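Local coordinates for protein restriction endonuclease R.BpuJI (Bacillus pumilus, PDB 2VLA) that recognises its specific DNA sequence through this N-terminal domain, as part of a larger enzyme that probably cleaves DNA as a restriction endonuclease, at residues A[123-126]-A[127-131]; A[153-157]-A[158-162]; A[58-62]-A[63-67]; A[179-182]-A[183-187]. One frame throughout, in Å; residues are numbered along the deposited sequence. Where two conformers were deposited one is given.

Interaction 1. Residues A[123-126]-A[127-131]. With nucleotides of chain C; nucleotides of chain B.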
loop_
_atom_site.group_PDB
_atom_site.type_symbol
_atom_site.label_atom_id
_atom_site.label_comp_id
_atom_site.label_asym_id
_atom_site.label_seq_id
_atom_site.Cartn_x
_atom_site.Cartn_y
_atom_site.Cartn_z
ATOM N N ASP A 123 -13.283 -2.045 -11.685
ATOM C CA ASP A 123 -12.711 -2.050 -13.031
ATOM C C ASP A 123 -11.183 -2.148 -12.964
ATOM O O ASP A 123 -10.555 -2.832 -13.788
ATOM C CB ASP A 123 -13.168 -0.838 -13.868
ATOM C CG ASP A 123 -12.864 0.482 -13.221
ATOM O OD1 ASP A 123 -12.923 0.573 -11.991
ATOM O OD2 ASP A 123 -12.616 1.466 -13.972
ATOM N N LYS A 124 -10.593 -1.511 -11.949
ATOM C CA LYS A 124 -9.161 -1.562 -11.747
ATOM C C LYS A 124 -8.715 -2.976 -11.238
ATOM O O LYS A 124 -7.664 -3.481 -11.627
ATOM C CB LYS A 124 -8.730 -0.457 -10.780
ATOM C CG LYS A 124 -9.139 0.942 -11.238
ATOM C CD LYS A 124 -8.351 1.403 -12.442
ATOM C CE LYS A 124 -8.469 2.903 -12.640
ATOM N NZ LYS A 124 -8.350 3.289 -14.071
ATOM N N VAL A 125 -9.515 -3.582 -10.368
ATOM C CA VAL A 125 -9.281 -4.973 -9.954
ATOM C C VAL A 125 -9.239 -5.914 -11.163
ATOM O O VAL A 125 -8.301 -6.676 -11.329
ATOM C CB VAL A 125 -10.386 -5.475 -8.976
ATOM C CG1 VAL A 125 -10.185 -6.975 -8.668
ATOM C CG2 VAL A 125 -10.405 -4.652 -7.690
ATOM N N ILE A 126 -10.243 -5.810 -12.017
ATOM C CA ILE A 126 -10.333 -6.629 -13.202
ATOM C C ILE A 126 -9.120 -6.414 -14.122
ATOM O O ILE A 126 -8.607 -7.344 -14.688
ATOM C CB ILE A 126 -11.665 -6.345 -13.956
ATOM C CG1 ILE A 126 -12.841 -6.891 -13.138
ATOM C CG2 ILE A 126 -11.648 -6.936 -15.359
ATOM C CD1 ILE A 126 -14.215 -6.488 -13.653
ATOM N N GLU A 127 -8.662 -5.171 -14.236
ATOM C CA GLU A 127 -7.459 -4.881 -15.026
ATOM C C GLU A 127 -6.230 -5.606 -14.449
ATOM O O GLU A 127 -5.454 -6.213 -15.183
ATOM C CB GLU A 127 -7.200 -3.373 -15.085
ATOM C CG GLU A 127 -8.138 -2.608 -16.024
ATOM C CD GLU A 127 -7.940 -1.101 -15.958
ATOM O OE1 GLU A 127 -6.891 -0.661 -15.451
ATOM O OE2 GLU A 127 -8.835 -0.361 -16.426
ATOM N N LYS A 128 -6.061 -5.540 -13.134
ATOM C CA LYS A 128 -4.887 -6.108 -12.503
ATOM C C LYS A 128 -4.925 -7.635 -12.555
ATOM O O LYS A 128 -3.936 -8.272 -12.864
ATOM C CB LYS A 128 -4.749 -5.594 -11.069
ATOM C CG LYS A 128 -4.381 -4.129 -11.030
ATOM C CD LYS A 128 -4.280 -3.566 -9.627
ATOM C CE LYS A 128 -4.097 -2.042 -9.680
ATOM N NZ LYS A 128 -4.028 -1.423 -8.349
ATOM N N VAL A 129 -6.095 -8.200 -12.325
ATOM C CA VAL A 129 -6.281 -9.632 -12.475
ATOM C C VAL A 129 -6.058 -10.052 -13.946
ATOM O O VAL A 129 -5.401 -11.086 -14.231
ATOM C CB VAL A 129 -7.676 -10.056 -11.993
ATOM C CG1 VAL A 129 -8.033 -11.439 -12.506
ATOM C CG2 VAL A 129 -7.747 -9.998 -10.455
ATOM N N GLY A 130 -6.551 -9.246 -14.879
ATOM C CA GLY A 130 -6.379 -9.553 -16.318
ATOM C C GLY A 130 -4.910 -9.556 -16.721
ATOM O O GLY A 130 -4.503 -10.285 -17.624
ATOM N N ALA A 131 -4.111 -8.749 -16.026
ATOM C CA ALA A 131 -2.682 -8.638 -16.294
ATOM C C ALA A 131 -1.850 -9.693 -15.516
ATOM O O ALA A 131 -0.628 -9.723 -15.618
ATOM C CB ALA A 131 -2.194 -7.210 -15.955
ATOM P P DC C 11 -17.466 0.385 -14.622
ATOM O OP1 DC C 11 -16.426 -0.309 -15.385
ATOM O OP2 DC C 11 -18.777 0.689 -15.258
ATOM O "O5'" DC C 11 -17.782 -0.403 -13.285
ATOM C "C5'" DC C 11 -16.813 -0.508 -12.286
ATOM C "C4'" DC C 11 -17.424 -0.308 -10.922
ATOM O "O4'" DC C 11 -18.053 0.982 -10.844
ATOM C "C3'" DC C 11 -18.502 -1.297 -10.541
ATOM O "O3'" DC C 11 -18.285 -1.632 -9.197
ATOM C "C2'" DC C 11 -19.795 -0.525 -10.763
ATOM C "C1'" DC C 11 -19.376 0.868 -10.370
ATOM N N1 DC C 11 -20.206 1.944 -10.952
ATOM C C2 DC C 11 -20.794 2.882 -10.098
ATOM O O2 DC C 11 -20.606 2.782 -8.883
ATOM N N3 DC C 11 -21.546 3.875 -10.636
ATOM C C4 DC C 11 -21.703 3.956 -11.969
ATOM N N4 DC C 11 -22.446 4.982 -12.449
ATOM C C5 DC C 11 -21.094 3.011 -12.851
ATOM C C6 DC C 11 -20.360 2.041 -12.304
ATOM P P DC B 6 -9.133 3.256 -7.007
ATOM O OP1 DC B 6 -9.013 2.066 -7.895
ATOM O OP2 DC B 6 -8.019 3.689 -6.125
ATOM O "O5'" DC B 6 -9.512 4.607 -7.817
ATOM C "C5'" DC B 6 -10.340 4.536 -8.984
ATOM C "C4'" DC B 6 -10.134 5.771 -9.828
ATOM O "O4'" DC B 6 -10.721 6.906 -9.179
ATOM C "C3'" DC B 6 -8.683 6.143 -10.105
ATOM O "O3'" DC B 6 -8.575 6.480 -11.478
ATOM C "C2'" DC B 6 -8.402 7.321 -9.164
ATOM C "C1'" DC B 6 -9.757 7.971 -9.083
ATOM N N1 DC B 6 -10.094 8.669 -7.856
ATOM C C2 DC B 6 -10.616 9.980 -7.902
ATOM O O2 DC B 6 -10.619 10.603 -8.970
ATOM N N3 DC B 6 -11.062 10.537 -6.761
ATOM C C4 DC B 6 -10.990 9.887 -5.607
ATOM N N4 DC B 6 -11.440 10.499 -4.496
ATOM C C5 DC B 6 -10.458 8.566 -5.548
ATOM C C6 DC B 6 -10.060 8.009 -6.684
HETATM O O HOH W 1 -5.296 -1.374 -12.688
#
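Val125 and Val129, one turn apart on helix 122-130, form the tight side of this contact. The backbone bond from Val129 N to Val125 O is 2.9 Å long and nearly straight (174°), and Val125 CG1 lies 4.3 Å from Val129 CG2, with Phe260 packed on the buried Val125 and Tyr256 on Val129. The looser, exposed side belongs to Glu127, which runs beside Lys124 and points the same way. In the conformer given, one of two and so tentative, Glu127 OE1 is 3.9 Å from Lys124 CD, and a water donates to OE1 and, weakly, to Lys124 O. Lys124 NZ stays 4.4 Å from Glu127 OE2 of that conformer, beyond salt-bridge range, and makes its salt bridge to a DNA phosphate instead. The bend at chi2 (-70°) carries its aliphatic stem past the backbone of deoxycytidine 6 of chain B, with Lys124 CG 3.5 Å from OP1. Lys128, by contrast, turns inward to Asp120. The positive charge of Lys124 is thus probably directed mainly at the DNA, with Glu127 adding at most a modest pull.

Interaction 2. Residues A[153-157]-A[158-162]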
loop_
_atom_site.group_PDB
_atom_site.type_symbol
_atom_site.label_atom_id
_atom_site.label_comp_id
_atom_site.label_asym_id
_atom_site.label_seq_id
_atom_site.Cartn_x
_atom_site.Cartn_y
_atom_site.Cartn_z
ATOM N N ILE A 153 25.611 -1.331 -4.370
ATOM C CA ILE A 153 25.000 -0.180 -5.034
ATOM C C ILE A 153 23.833 0.342 -4.215
ATOM O O ILE A 153 23.330 -0.352 -3.309
ATOM C CB ILE A 153 24.533 -0.486 -6.482
ATOM C CG1 ILE A 153 23.372 -1.485 -6.483
ATOM C CG2 ILE A 153 25.704 -1.004 -7.325
ATOM C CD1 ILE A 153 22.618 -1.535 -7.783
ATOM N N GLN A 154 23.440 1.583 -4.490
ATOM C CA GLN A 154 22.281 2.149 -3.850
ATOM C C GLN A 154 21.291 2.609 -4.908
ATOM O O GLN A 154 21.680 2.926 -6.022
ATOM C CB GLN A 154 22.700 3.315 -2.965
ATOM C CG GLN A 154 23.606 2.880 -1.821
ATOM C CD GLN A 154 24.236 4.024 -1.113
ATOM O OE1 GLN A 154 24.930 4.840 -1.721
ATOM N NE2 GLN A 154 24.031 4.090 0.196
ATOM N N LEU A 155 20.015 2.561 -4.567
ATOM C CA LEU A 155 18.944 2.825 -5.512
ATOM C C LEU A 155 18.240 4.135 -5.223
ATOM O O LEU A 155 18.053 4.519 -4.069
ATOM C CB LEU A 155 17.904 1.703 -5.455
ATOM C CG LEU A 155 18.427 0.290 -5.692
ATOM C CD1 LEU A 155 17.268 -0.646 -5.704
ATOM C CD2 LEU A 155 19.180 0.257 -6.981
ATOM N N SER A 156 17.790 4.774 -6.284
ATOM C CA SER A 156 16.975 5.969 -6.175
ATOM C C SER A 156 15.505 5.599 -6.195
ATOM O O SER A 156 15.128 4.467 -6.542
ATOM C CB SER A 156 17.264 6.906 -7.338
ATOM O OG SER A 156 16.743 6.352 -8.544
ATOM N N LYS A 157 14.661 6.560 -5.869
ATOM C CA LYS A 157 13.229 6.379 -5.970
ATOM C C LYS A 157 12.817 6.081 -7.406
ATOM O O LYS A 157 11.876 5.326 -7.640
ATOM C CB LYS A 157 12.506 7.633 -5.462
ATOM C CG LYS A 157 11.005 7.598 -5.639
ATOM C CD LYS A 157 10.343 8.752 -4.898
ATOM C CE LYS A 157 11.100 10.052 -5.111
ATOM N NZ LYS A 157 10.478 10.897 -6.168
ATOM N N ASP A 158 13.488 6.708 -8.369
ATOM C CA ASP A 158 13.192 6.467 -9.781
ATOM C C ASP A 158 13.552 5.032 -10.194
ATOM O O ASP A 158 12.851 4.433 -11.008
ATOM C CB ASP A 158 13.934 7.507 -10.685
ATOM C CG ASP A 158 13.344 8.929 -10.582
ATOM O OD1 ASP A 158 12.104 9.057 -10.446
ATOM O OD2 ASP A 158 14.131 9.913 -10.684
ATOM N N ASP A 159 14.636 4.512 -9.651
ATOM C CA ASP A 159 15.014 3.109 -9.900
ATOM C C ASP A 159 13.912 2.182 -9.402
ATOM O O ASP A 159 13.480 1.278 -10.120
ATOM C CB ASP A 159 16.297 2.760 -9.168
ATOM C CG ASP A 159 17.526 3.426 -9.756
ATOM O OD1 ASP A 159 17.554 3.678 -10.987
ATOM O OD2 ASP A 159 18.517 3.615 -8.985
ATOM N N ILE A 160 13.442 2.418 -8.187
ATOM C CA ILE A 160 12.407 1.570 -7.617
ATOM C C ILE A 160 11.084 1.730 -8.384
ATOM O O ILE A 160 10.330 0.768 -8.556
ATOM C CB ILE A 160 12.208 1.859 -6.128
ATOM C CG1 ILE A 160 13.503 1.577 -5.355
ATOM C CG2 ILE A 160 11.072 1.026 -5.567
ATOM C CD1 ILE A 160 13.479 2.097 -3.910
ATOM N N ALA A 161 10.832 2.929 -8.897
ATOM C CA ALA A 161 9.657 3.170 -9.699
ATOM C C ALA A 161 9.683 2.375 -10.998
ATOM O O ALA A 161 8.732 1.677 -11.310
ATOM C CB ALA A 161 9.511 4.692 -10.003
ATOM N N TYR A 162 10.745 2.533 -11.781
ATOM C CA TYR A 162 10.774 1.987 -13.141
ATOM C C TYR A 162 11.005 0.497 -13.122
ATOM O O TYR A 162 10.369 -0.242 -13.867
ATOM C CB TYR A 162 11.885 2.651 -13.954
ATOM C CG TYR A 162 11.953 2.175 -15.389
ATOM C CD1 TYR A 162 11.102 2.694 -16.351
ATOM C CD2 TYR A 162 12.823 1.149 -15.760
ATOM C CE1 TYR A 162 11.128 2.227 -17.652
ATOM C CE2 TYR A 162 12.863 0.673 -17.066
ATOM C CZ TYR A 162 12.015 1.217 -18.008
ATOM O OH TYR A 162 12.060 0.759 -19.313
#
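Ser156 and Asp159 hold each other across the first turn of helix 157-165, each side chain taking the backbone N-H of the other: a capping box with Ser156 as N-cap. Asp159 can be followed outward. Its CB sits 3.3 Å from Ser156 O. CG, placed beside its own backbone N (chi1 -71°), comes 3.3 Å from Ser156 OG. At the tip, Asp159 OD1 lies 3.7 Å from Ser156 OG, and OD2 accepts from Ser156 N at 3.0 Å in an almost straight bond (177°), although the donor arrives from above the carboxylate plane. That same OD2 forms a salt bridge with Arg188 of helix 177-189, whose guanidinium also reaches Gln154 O. In return Ser156 OG accepts from Asp159 N at 3.0 Å; a chi1 of 71° sets this oxygen between the serine's own N and carbonyl carbon, facing the helix start. The same first turn is closed by Ile160 N bonding to Ser156 O. Beside the box, Leu155 slants across Asp159, its CD2 4.0 Å from Asp159 OD2, while Val144 and Ala148 of helix 137-150 pack on the same leucine. A buried carboxylate is thus gripped by a backbone N-H and an arginine, which would be expected to keep it ionised, and its negative charge lies where the helix dipole would probably welcome it.

Interaction 3. Residues A[58-62]-A[63-67]. With nucleotides of chain C; nucleotides of chain B.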
loop_
_atom_site.group_PDB
_atom_site.type_symbol
_atom_site.label_atom_id
_atom_site.label_comp_id
_atom_site.label_asym_id
_atom_site.label_seq_id
_atom_site.Cartn_x
_atom_site.Cartn_y
_atom_site.Cartn_z
ATOM N N GLU A 58 -13.716 23.599 9.840
ATOM C CA GLU A 58 -15.154 23.776 9.596
ATOM C C GLU A 58 -15.496 24.009 8.109
ATOM O O GLU A 58 -16.636 23.846 7.700
ATOM C CB GLU A 58 -15.686 24.945 10.438
ATOM C CG GLU A 58 -15.164 26.299 10.003
ATOM C CD GLU A 58 -15.626 27.430 10.909
ATOM O OE1 GLU A 58 -16.564 27.217 11.710
ATOM O OE2 GLU A 58 -15.046 28.528 10.820
ATOM N N GLU A 59 -14.486 24.345 7.326
ATOM C CA GLU A 59 -14.667 24.644 5.918
ATOM C C GLU A 59 -14.653 23.372 5.045
ATOM O O GLU A 59 -14.978 23.425 3.868
ATOM C CB GLU A 59 -13.573 25.604 5.453
ATOM C CG GLU A 59 -12.141 25.051 5.595
ATOM C CD GLU A 59 -11.639 25.014 7.053
ATOM O OE1 GLU A 59 -12.456 24.851 7.973
ATOM O OE2 GLU A 59 -10.420 25.123 7.254
ATOM N N THR A 60 -14.293 22.243 5.650
ATOM C CA THR A 60 -14.164 20.947 4.927
ATOM C C THR A 60 -15.521 20.508 4.381
ATOM O O THR A 60 -16.506 20.472 5.110
ATOM C CB THR A 60 -13.623 19.878 5.875
ATOM O OG1 THR A 60 -12.407 20.340 6.477
ATOM C CG2 THR A 60 -13.347 18.549 5.119
ATOM N N THR A 61 -15.565 20.158 3.096
ATOM C CA THR A 61 -16.795 19.672 2.494
ATOM C C THR A 61 -17.159 18.274 2.991
ATOM O O THR A 61 -16.285 17.479 3.382
ATOM C CB THR A 61 -16.711 19.630 0.948
ATOM O OG1 THR A 61 -15.722 18.669 0.539
ATOM C CG2 THR A 61 -16.402 21.040 0.365
ATOM N N LYS A 62 -18.435 17.942 2.902
ATOM C CA LYS A 62 -18.885 16.579 3.189
ATOM C C LYS A 62 -18.167 15.567 2.322
ATOM O O LYS A 62 -17.834 14.491 2.778
ATOM C CB LYS A 62 -20.384 16.454 2.981
ATOM C CG LYS A 62 -20.904 15.038 3.205
ATOM C CD LYS A 62 -22.406 14.991 3.165
ATOM C CE LYS A 62 -22.916 13.562 3.293
ATOM N NZ LYS A 62 -22.674 12.786 2.057
ATOM N N LYS A 63 -17.945 15.906 1.058
ATOM C CA LYS A 63 -17.284 14.988 0.133
ATOM C C LYS A 63 -15.896 14.585 0.667
ATOM O O LYS A 63 -15.510 13.416 0.637
ATOM C CB LYS A 63 -17.158 15.623 -1.260
ATOM C CG LYS A 63 -16.446 14.726 -2.314
ATOM C CD LYS A 63 -17.142 13.355 -2.483
ATOM C CE LYS A 63 -16.658 12.607 -3.717
ATOM N NZ LYS A 63 -17.120 13.191 -4.970
ATOM N N THR A 64 -15.160 15.560 1.150
ATOM C CA THR A 64 -13.840 15.315 1.705
ATOM C C THR A 64 -13.911 14.464 2.945
ATOM O O THR A 64 -13.135 13.520 3.102
ATOM C CB THR A 64 -13.152 16.654 1.999
ATOM O OG1 THR A 64 -12.929 17.294 0.756
ATOM C CG2 THR A 64 -11.841 16.489 2.748
ATOM N N LEU A 65 -14.854 14.771 3.831
ATOM C CA LEU A 65 -15.044 13.954 5.025
ATOM C C LEU A 65 -15.366 12.494 4.643
ATOM O O LEU A 65 -14.791 11.551 5.201
ATOM C CB LEU A 65 -16.156 14.552 5.911
ATOM C CG LEU A 65 -15.868 15.934 6.520
ATOM C CD1 LEU A 65 -17.150 16.509 7.104
ATOM C CD2 LEU A 65 -14.788 15.819 7.571
ATOM N N ASP A 66 -16.309 12.320 3.719
ATOM C CA ASP A 66 -16.672 11.003 3.242
ATOM C C ASP A 66 -15.452 10.281 2.665
ATOM O O ASP A 66 -15.229 9.098 2.934
ATOM C CB ASP A 66 -17.757 11.110 2.144
ATOM C CG ASP A 66 -19.143 11.464 2.691
ATOM O OD1 ASP A 66 -19.393 11.271 3.895
ATOM O OD2 ASP A 66 -19.996 11.875 1.882
ATOM N N ASN A 67 -14.667 10.976 1.868
ATOM C CA ASN A 67 -13.514 10.352 1.244
ATOM C C ASN A 67 -12.465 9.932 2.293
ATOM O O ASN A 67 -11.875 8.837 2.190
ATOM C CB ASN A 67 -12.870 11.280 0.197
ATOM C CG ASN A 67 -13.680 11.397 -1.094
ATOM O OD1 ASN A 67 -14.576 10.593 -1.383
ATOM N ND2 ASN A 67 -13.288 12.341 -1.923
ATOM P P DG C 6 -12.670 20.915 -0.034
ATOM O OP1 DG C 6 -12.903 22.408 0.004
ATOM O OP2 DG C 6 -13.210 20.071 1.043
ATOM O "O5'" DG C 6 -13.211 20.296 -1.415
ATOM C "C5'" DG C 6 -12.891 20.913 -2.628
ATOM C "C4'" DG C 6 -13.283 20.038 -3.763
ATOM O "O4'" DG C 6 -12.383 18.896 -3.754
ATOM C "C3'" DG C 6 -14.694 19.433 -3.715
ATOM O "O3'" DG C 6 -15.203 19.349 -5.025
ATOM C "C2'" DG C 6 -14.446 18.034 -3.187
ATOM C "C1'" DG C 6 -13.137 17.716 -3.909
ATOM N N9 DG C 6 -12.386 16.568 -3.433
ATOM C C8 DG C 6 -12.435 15.980 -2.213
ATOM N N7 DG C 6 -11.647 14.924 -2.124
ATOM C C5 DG C 6 -11.054 14.833 -3.371
ATOM C C6 DG C 6 -10.136 13.897 -3.900
ATOM O O6 DG C 6 -9.648 12.922 -3.296
ATOM N N1 DG C 6 -9.816 14.164 -5.215
ATOM C C2 DG C 6 -10.296 15.226 -5.951
ATOM N N2 DG C 6 -9.841 15.326 -7.199
ATOM N N3 DG C 6 -11.164 16.105 -5.465
ATOM C C4 DG C 6 -11.507 15.840 -4.190
ATOM P P DG C 7 -16.668 19.871 -5.378
ATOM O OP1 DG C 7 -16.790 21.293 -5.034
ATOM O OP2 DG C 7 -17.618 18.840 -4.852
ATOM O "O5'" DG C 7 -16.636 19.703 -6.971
ATOM C "C5'" DG C 7 -15.687 20.394 -7.742
ATOM C "C4'" DG C 7 -15.102 19.524 -8.836
ATOM O "O4'" DG C 7 -14.345 18.443 -8.235
ATOM C "C3'" DG C 7 -16.097 18.826 -9.770
ATOM O "O3'" DG C 7 -15.508 18.727 -11.050
ATOM C "C2'" DG C 7 -16.284 17.465 -9.114
ATOM C "C1'" DG C 7 -14.875 17.179 -8.648
ATOM N N9 DG C 7 -14.757 16.261 -7.541
ATOM C C8 DG C 7 -15.376 16.288 -6.339
ATOM N N7 DG C 7 -15.026 15.314 -5.539
ATOM C C5 DG C 7 -14.092 14.591 -6.281
ATOM C C6 DG C 7 -13.336 13.419 -5.973
ATOM O O6 DG C 7 -13.307 12.774 -4.906
ATOM N N1 DG C 7 -12.539 13.041 -7.042
ATOM C C2 DG C 7 -12.460 13.700 -8.243
ATOM N N2 DG C 7 -11.623 13.156 -9.164
ATOM N N3 DG C 7 -13.132 14.818 -8.530
ATOM C C4 DG C 7 -13.917 15.194 -7.516
ATOM P P DC B 5 -14.038 3.391 -1.260
ATOM O OP1 DC B 5 -14.610 2.502 -0.228
ATOM O OP2 DC B 5 -13.389 4.642 -0.845
ATOM O "O5'" DC B 5 -13.090 2.490 -2.186
ATOM C "C5'" DC B 5 -11.862 2.968 -2.673
ATOM C "C4'" DC B 5 -11.860 3.028 -4.173
ATOM O "O4'" DC B 5 -12.892 3.954 -4.624
ATOM C "C3'" DC B 5 -10.572 3.525 -4.790
ATOM O "O3'" DC B 5 -10.433 2.987 -6.106
ATOM C "C2'" DC B 5 -10.827 5.036 -4.762
ATOM C "C1'" DC B 5 -12.268 5.057 -5.261
ATOM N N1 DC B 5 -12.982 6.301 -4.963
ATOM C C2 DC B 5 -13.457 7.115 -6.000
ATOM O O2 DC B 5 -13.318 6.737 -7.181
ATOM N N3 DC B 5 -14.088 8.286 -5.680
ATOM C C4 DC B 5 -14.222 8.648 -4.415
ATOM N N4 DC B 5 -14.852 9.808 -4.151
ATOM C C5 DC B 5 -13.734 7.869 -3.347
ATOM C C6 DC B 5 -13.133 6.701 -3.662
#
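The N-terminus of helix 62-76 is docked on the DNA, with Thr61 as its N-cap, OG1 accepting from Thr64 N at 3.2 Å. OP2 of deoxyguanosine 6 of chain C takes three bonds: from Thr61 N (3.1 Å, 167°), from Thr61 OG1 (2.9 Å) and from Thr64 OG1 (2.8 Å). Behind this grip the methyls of Thr60 and Thr64 press together, CG2 to CG2 at a tight 3.5 Å, while Leu65 covers Thr60 CG2 and packs on helix 41-56. Lys62 runs extended until chi4 (-73°) turns NZ onto the syn lone pair of Asp66 OD2, a 2.8 Å salt bridge; Asp66 OD1 is held by Arg69 and Asn49. Lys63 NZ bonds O6 of a further guanine. One turn on from Lys63, Asn67 OD1 accepts from N4 of deoxycytidine 5 of chain B (2.9 Å) and ND2 donates to O6 of deoxyguanosine 7 of chain C. Phosphate clamping at a helix start, with bases read just beyond, is consistent with helix 62-76 acting as the recognition helix of a helix-turn-helix.

Interaction 4. Residues A[179-182]-A[183-187]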
loop_
_atom_site.group_PDB
_atom_site.type_symbol
_atom_site.label_atom_id
_atom_site.label_comp_id
_atom_site.label_asym_id
_atom_site.label_seq_id
_atom_site.Cartn_x
_atom_site.Cartn_y
_atom_site.Cartn_z
ATOM N N GLU A 179 17.869 -10.330 -10.349
ATOM C CA GLU A 179 17.709 -9.942 -11.760
ATOM C C GLU A 179 17.526 -8.439 -11.936
ATOM O O GLU A 179 18.002 -7.866 -12.912
ATOM C CB GLU A 179 16.530 -10.643 -12.376
ATOM C CG GLU A 179 16.694 -12.100 -12.530
ATOM C CD GLU A 179 15.445 -12.742 -13.103
ATOM O OE1 GLU A 179 15.223 -12.619 -14.344
ATOM O OE2 GLU A 179 14.654 -13.296 -12.319
ATOM N N VAL A 180 16.772 -7.813 -11.028
ATOM C CA VAL A 180 16.543 -6.384 -11.075
ATOM C C VAL A 180 17.866 -5.664 -10.854
ATOM O O VAL A 180 18.231 -4.763 -11.605
ATOM C CB VAL A 180 15.518 -5.959 -10.005
ATOM C CG1 VAL A 180 15.405 -4.434 -9.958
ATOM C CG2 VAL A 180 14.158 -6.579 -10.302
ATOM N N ILE A 181 18.599 -6.086 -9.829
ATOM C CA ILE A 181 19.854 -5.462 -9.496
ATOM C C ILE A 181 20.869 -5.609 -10.633
ATOM O O ILE A 181 21.538 -4.655 -11.010
ATOM C CB ILE A 181 20.405 -6.047 -8.193
ATOM C CG1 ILE A 181 19.494 -5.622 -6.990
ATOM C CG2 ILE A 181 21.876 -5.646 -7.989
ATOM C CD1 ILE A 181 19.111 -4.151 -6.962
ATOM N N GLU A 182 20.967 -6.788 -11.203
ATOM C CA GLU A 182 21.903 -6.999 -12.306
ATOM C C GLU A 182 21.561 -6.114 -13.521
ATOM O O GLU A 182 22.449 -5.535 -14.159
ATOM C CB GLU A 182 21.951 -8.485 -12.699
ATOM C CG GLU A 182 22.676 -9.348 -11.651
ATOM C CD GLU A 182 22.543 -10.867 -11.879
ATOM O OE1 GLU A 182 21.661 -11.302 -12.648
ATOM O OE2 GLU A 182 23.316 -11.624 -11.253
ATOM N N LYS A 183 20.269 -5.943 -13.785
ATOM C CA LYS A 183 19.827 -5.097 -14.889
ATOM C C LYS A 183 20.152 -3.612 -14.627
ATOM O O LYS A 183 20.598 -2.884 -15.533
ATOM C CB LYS A 183 18.323 -5.293 -15.119
ATOM C CG LYS A 183 17.708 -4.373 -16.146
ATOM C CD LYS A 183 18.354 -4.500 -17.509
ATOM C CE LYS A 183 17.637 -3.655 -18.528
ATOM N NZ LYS A 183 18.426 -3.474 -19.773
ATOM N N ILE A 184 19.947 -3.161 -13.393
ATOM C CA ILE A 184 20.269 -1.777 -13.041
ATOM C C ILE A 184 21.766 -1.539 -13.210
ATOM O O ILE A 184 22.174 -0.551 -13.779
ATOM C CB ILE A 184 19.802 -1.420 -11.603
ATOM C CG1 ILE A 184 18.263 -1.399 -11.560
ATOM C CG2 ILE A 184 20.386 -0.051 -11.150
ATOM C CD1 ILE A 184 17.658 -1.196 -10.176
ATOM N N ILE A 185 22.577 -2.494 -12.784
ATOM C CA ILE A 185 24.016 -2.355 -12.906
ATOM C C ILE A 185 24.437 -2.297 -14.397
ATOM O O ILE A 185 25.269 -1.476 -14.779
ATOM C CB ILE A 185 24.748 -3.504 -12.190
ATOM C CG1 ILE A 185 24.616 -3.339 -10.658
ATOM C CG2 ILE A 185 26.228 -3.549 -12.620
ATOM C CD1 ILE A 185 25.122 -4.551 -9.847
ATOM N N GLU A 186 23.832 -3.133 -15.233
ATOM C CA GLU A 186 24.143 -3.108 -16.666
ATOM C C GLU A 186 23.713 -1.787 -17.295
ATOM O O GLU A 186 24.469 -1.174 -18.056
ATOM C CB GLU A 186 23.473 -4.267 -17.395
ATOM C CG GLU A 186 23.787 -4.305 -18.888
ATOM C CD GLU A 186 22.934 -5.301 -19.647
ATOM O OE1 GLU A 186 23.252 -6.512 -19.611
ATOM O OE2 GLU A 186 21.959 -4.871 -20.302
ATOM N N ASP A 187 22.510 -1.329 -16.958
ATOM C CA ASP A 187 22.013 -0.087 -17.501
ATOM C C ASP A 187 22.924 1.085 -17.118
ATOM O O ASP A 187 23.269 1.917 -17.964
ATOM C CB ASP A 187 20.584 0.163 -17.022
ATOM C CG ASP A 187 19.540 -0.535 -17.891
ATOM O OD1 ASP A 187 19.932 -1.227 -18.873
ATOM O OD2 ASP A 187 18.326 -0.409 -17.583
#
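Val180 and Ile184, with Ile181 and Ile185, supply the apolar part of this contact along helix 177-189. The first pair lie side by side and point the same way, Val180 CG1 4.0 Å from Ile184 CD1; the second pair slant across one another, Ile181 CG2 3.9 Å from Ile185 CD1. With CG1 of Ile184 beside its backbone N (chi1 -68°), the ethyl arm folds back over the preceding turn, Ile184 CG1 3.4 Å from Val180 O. Helix 137-150 covers Ile181 through Val144, Thr147 and Ala148, and Tyr163 of helix 157-165 packs on Val180 and Ile184. The backbone contributes four successive i to i+4 bonds, among them Ile184 N to Val180 O at 3.0 Å. Charged groups lie on another face: Lys183 NZ donates to Asp187 OD1 at 2.9 Å, on the syn side, and makes a long salt bridge to Glu186 OE2 that depends on the conformer given. Tyr163 holds the other oxygen, Asp187 OD2, and Glu179 turns back to Lys176 N and the N-terminal amine of Met1. Such a division, with Val180, Ile181 and Ile184 inward and a lysine shared by i+3 and i+4 acids, is typical of an amphipathic helix packed against neighbouring helices.

How the interactions relate
All four contacts are partly buried, apolar residues inside and charged ends outward. Interactions 2 and 4 hold the same part of the fold and touch, Leu155 CD2 lying 3.8 Å from Ile184 CD1, so the loop before helix 157-165 joins helix 177-189 in one apolar layer. Interactions 1 and 3, centres 30 Å apart, meet DNA, the first at the backbone, the second at a phosphate and base edges; interaction 2 only brushes a phosphate through Lys157, and interaction 4 stays about 18 Å away at its nearest atom. Interactions 2 and 3 are both helix starts with hydroxyl N-caps, yet the protein supplies the anion, Asp159, in one and DNA the phosphate in the other. Interactions 1 and 4 run along a helix; of these two, only interaction 4 pairs its lysine with a carboxylate within the segments.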